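Side-chain contact in aerobactin synthase IucA (Klebsiella pneumoniae subsp. pneumoniae, PDB 5JM8), which probably catalyses ATP-dependent condensation of citrate with a hydroxylysine derivative in the biosynthesis of the siderophore aerobactin: residues D403-Q408 against V488-A493. Residues are numbered along the deposited sequence; the frame is centred on the assembly and turned at random.
With ATP (adenosine-5'-triphosphate), chain I.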
loop_
_atom_site.group_PDB
_atom_site.type_symbol
_atom_site.label_atom_id
_atom_site.label_comp_id
_atom_site.label_asym_id
_atom_site.label_seq_id
_atom_site.Cartn_x
_atom_site.Cartn_y
_atom_site.Cartn_z
ATOM N N ASP A 403 -27.724 7.303 -16.050
ATOM C CA ASP A 403 -27.355 8.185 -17.152
ATOM C C ASP A 403 -25.902 7.985 -17.563
ATOM O O ASP A 403 -25.586 7.927 -18.750
ATOM C CB ASP A 403 -27.587 9.645 -16.771
ATOM C CG ASP A 403 -29.050 9.962 -16.540
ATOM O OD1 ASP A 403 -29.910 9.155 -16.956
ATOM O OD2 ASP A 403 -29.340 11.022 -15.948
ATOM N N ALA A 404 -25.020 7.881 -16.574
ATOM C CA ALA A 404 -23.601 7.670 -16.832
ATOM C C ALA A 404 -23.349 6.296 -17.439
ATOM O O ALA A 404 -22.413 6.117 -18.217
ATOM C CB ALA A 404 -22.807 7.833 -15.554
ATOM N N TYR A 405 -24.182 5.327 -17.072
ATOM C CA TYR A 405 -24.087 3.982 -17.626
ATOM C C TYR A 405 -24.368 4.010 -19.124
ATOM O O TYR A 405 -23.693 3.344 -19.906
ATOM C CB TYR A 405 -25.062 3.041 -16.916
ATOM C CG TYR A 405 -25.249 1.702 -17.601
ATOM C CD1 TYR A 405 -24.397 0.638 -17.339
ATOM C CD2 TYR A 405 -26.286 1.502 -18.501
ATOM C CE1 TYR A 405 -24.570 -0.589 -17.959
ATOM C CE2 TYR A 405 -26.466 0.281 -19.127
ATOM C CZ TYR A 405 -25.604 -0.761 -18.852
ATOM O OH TYR A 405 -25.781 -1.978 -19.473
ATOM N N CYS A 406 -25.366 4.793 -19.518
ATOM C CA CYS A 406 -25.715 4.938 -20.925
ATOM C C CYS A 406 -24.584 5.584 -21.721
ATOM O O CYS A 406 -24.231 5.117 -22.804
ATOM C CB CYS A 406 -26.991 5.769 -21.072
ATOM S SG CYS A 406 -28.453 5.011 -20.349
ATOM N N HIS A 407 -24.020 6.656 -21.176
ATOM C CA HIS A 407 -22.968 7.403 -21.859
ATOM C C HIS A 407 -21.647 6.641 -21.928
ATOM O O HIS A 407 -20.928 6.730 -22.923
ATOM C CB HIS A 407 -22.732 8.746 -21.166
ATOM C CG HIS A 407 -23.814 9.753 -21.403
ATOM N ND1 HIS A 407 -24.580 10.275 -20.382
ATOM C CD2 HIS A 407 -24.247 10.347 -22.541
ATOM C CE1 HIS A 407 -25.442 11.143 -20.883
ATOM N NE2 HIS A 407 -25.261 11.204 -22.190
ATOM N N GLN A 408 -21.329 5.904 -20.867
ATOM C CA GLN A 408 -20.047 5.211 -20.773
ATOM C C GLN A 408 -20.067 3.803 -21.362
ATOM O O GLN A 408 -19.056 3.345 -21.898
ATOM C CB GLN A 408 -19.598 5.128 -19.312
ATOM C CG GLN A 408 -19.295 6.474 -18.670
ATOM C CD GLN A 408 -18.174 7.215 -19.371
ATOM O OE1 GLN A 408 -17.433 6.636 -20.169
ATOM N NE2 GLN A 408 -18.050 8.503 -19.085
ATOM N N VAL A 488 -31.658 -6.287 -22.724
ATOM C CA VAL A 488 -32.378 -7.242 -21.890
ATOM C C VAL A 488 -31.436 -7.834 -20.851
ATOM O O VAL A 488 -31.656 -7.690 -19.649
ATOM C CB VAL A 488 -33.006 -8.379 -22.724
ATOM C CG1 VAL A 488 -33.712 -9.390 -21.822
ATOM C CG2 VAL A 488 -33.977 -7.817 -23.748
ATOM N N ASN A 489 -30.385 -8.498 -21.319
ATOM C CA ASN A 489 -29.433 -9.148 -20.424
ATOM C C ASN A 489 -28.292 -8.208 -20.041
ATOM O O ASN A 489 -27.117 -8.567 -20.129
ATOM C CB ASN A 489 -28.877 -10.422 -21.074
ATOM C CG ASN A 489 -28.104 -11.285 -20.095
ATOM O OD1 ASN A 489 -28.269 -11.160 -18.884
ATOM N ND2 ASN A 489 -27.256 -12.164 -20.615
ATOM N N SER A 490 -28.647 -7.000 -19.610
ATOM C CA SER A 490 -27.657 -6.004 -19.213
ATOM C C SER A 490 -28.312 -4.773 -18.607
ATOM O O SER A 490 -28.332 -4.597 -17.389
ATOM C CB SER A 490 -26.805 -5.583 -20.412
ATOM O OG SER A 490 -25.605 -6.331 -20.476
ATOM N N THR A 491 -28.845 -3.922 -19.474
ATOM C CA THR A 491 -29.379 -2.637 -19.061
ATOM C C THR A 491 -30.587 -2.799 -18.148
ATOM O O THR A 491 -30.709 -2.105 -17.145
ATOM C CB THR A 491 -29.769 -1.796 -20.283
ATOM O OG1 THR A 491 -28.658 -1.725 -21.184
ATOM C CG2 THR A 491 -30.181 -0.389 -19.868
ATOM N N PHE A 492 -31.482 -3.719 -18.492
ATOM C CA PHE A 492 -32.704 -3.892 -17.716
ATOM C C PHE A 492 -32.414 -4.536 -16.360
ATOM O O PHE A 492 -33.222 -4.432 -15.440
ATOM C CB PHE A 492 -33.727 -4.724 -18.495
ATOM C CG PHE A 492 -34.267 -4.037 -19.730
ATOM C CD1 PHE A 492 -34.104 -2.672 -19.920
ATOM C CD2 PHE A 492 -34.944 -4.760 -20.698
ATOM C CE1 PHE A 492 -34.602 -2.047 -21.052
ATOM C CE2 PHE A 492 -35.441 -4.139 -21.831
ATOM C CZ PHE A 492 -35.269 -2.784 -22.006
ATOM N N ALA A 493 -31.261 -5.189 -16.228
ATOM C CA ALA A 493 -30.848 -5.727 -14.937
ATOM C C ALA A 493 -30.458 -4.581 -14.016
ATOM O O ALA A 493 -30.650 -4.649 -12.802
ATOM C CB ALA A 493 -29.696 -6.695 -15.097
HETATM P PG ATP I . -14.873 -14.978 -20.433
HETATM O O1G ATP I . -13.800 -15.343 -19.439
HETATM O O2G ATP I . -15.562 -13.671 -20.126
HETATM O O3G ATP I . -14.440 -15.100 -21.875
HETATM P PB ATP I . -16.854 -16.922 -21.301
HETATM O O1B ATP I . -17.126 -18.291 -20.729
HETATM O O2B ATP I . -16.192 -16.799 -22.655
HETATM O O3B ATP I . -16.044 -16.070 -20.186
HETATM P PA ATP I . -19.634 -16.622 -21.923
HETATM O O1A ATP I . -19.336 -17.664 -22.972
HETATM O O2A ATP I . -20.449 -15.405 -22.287
HETATM O O3A ATP I . -18.239 -16.093 -21.317
HETATM O "O5'" ATP I . -20.336 -17.301 -20.647
HETATM C "C5'" ATP I . -20.665 -16.461 -19.546
HETATM C "C4'" ATP I . -20.594 -17.208 -18.222
HETATM O "O4'" ATP I . -20.996 -16.312 -17.184
HETATM C "C3'" ATP I . -21.513 -18.419 -18.163
HETATM O "O3'" ATP I . -20.777 -19.560 -17.702
HETATM C "C2'" ATP I . -22.617 -18.048 -17.191
HETATM O "O2'" ATP I . -22.931 -19.122 -16.306
HETATM C "C1'" ATP I . -22.064 -16.866 -16.412
HETATM N N9 ATP I . -23.092 -15.826 -16.184
HETATM C C8 ATP I . -23.479 -15.406 -14.969
HETATM N N7 ATP I . -24.435 -14.448 -15.073
HETATM C C5 ATP I . -24.662 -14.248 -16.383
HETATM C C6 ATP I . -25.546 -13.374 -17.180
HETATM N N6 ATP I . -26.382 -12.516 -16.550
HETATM N N1 ATP I . -25.481 -13.472 -18.528
HETATM C C2 ATP I . -24.644 -14.330 -19.143
HETATM N N3 ATP I . -23.815 -15.151 -18.473
HETATM C C4 ATP I . -23.777 -15.160 -17.116
#
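The buried contact between helices 394-420 and 475-500 rests on the phenol of Y405, whose ring edge and OH meet T491 and whose OH also touches S490. With CG anti to the backbone N (chi1 168°), the phenol extends from helix 394-420 and bridges backbones whose nearest CA atoms, those of Y405 and T491, stand 8.6 Å apart. T491 meets the ring at its edge rather than over a face: its OG1 lies in the ring plane, 3.6 Å from Y405 CE2, while its methyl CG2 sits 3.8 Å from the same carbon. S490 adds its CB, 3.9 Å from Y405 OH. L410, further along helix 394-420, touches both Y405 and T491.

Polar contact across the pair is limited to one weak hydrogen bond, from Y405 OH to T491 OG1 at 3.4 Å. The stronger partner of T491 OG1 is the carbonyl of L486, five residues earlier in the same helix.

N489, next in the chain to S490, is the centre of an inverse gamma turn in the kinked part of helix 475-500 and belongs to the ATP pocket, where K278, S264, R266 and R349 also bond the nucleotide. Its carboxamide makes a two-point pairing with adenine: ND2 donates to N1 of ATP at 3.0 Å (angle 164°), and OD1 accepts from N6 at 3.3 Å. This pairing reads both the ring nitrogen and the exocyclic amine. The arrangement thus joins helix-helix packing, through the adjacent S490 and N489, to the adenine-recognition side of the ATP pocket of an IucA/IucC-family, NRPS-independent siderophore synthetase.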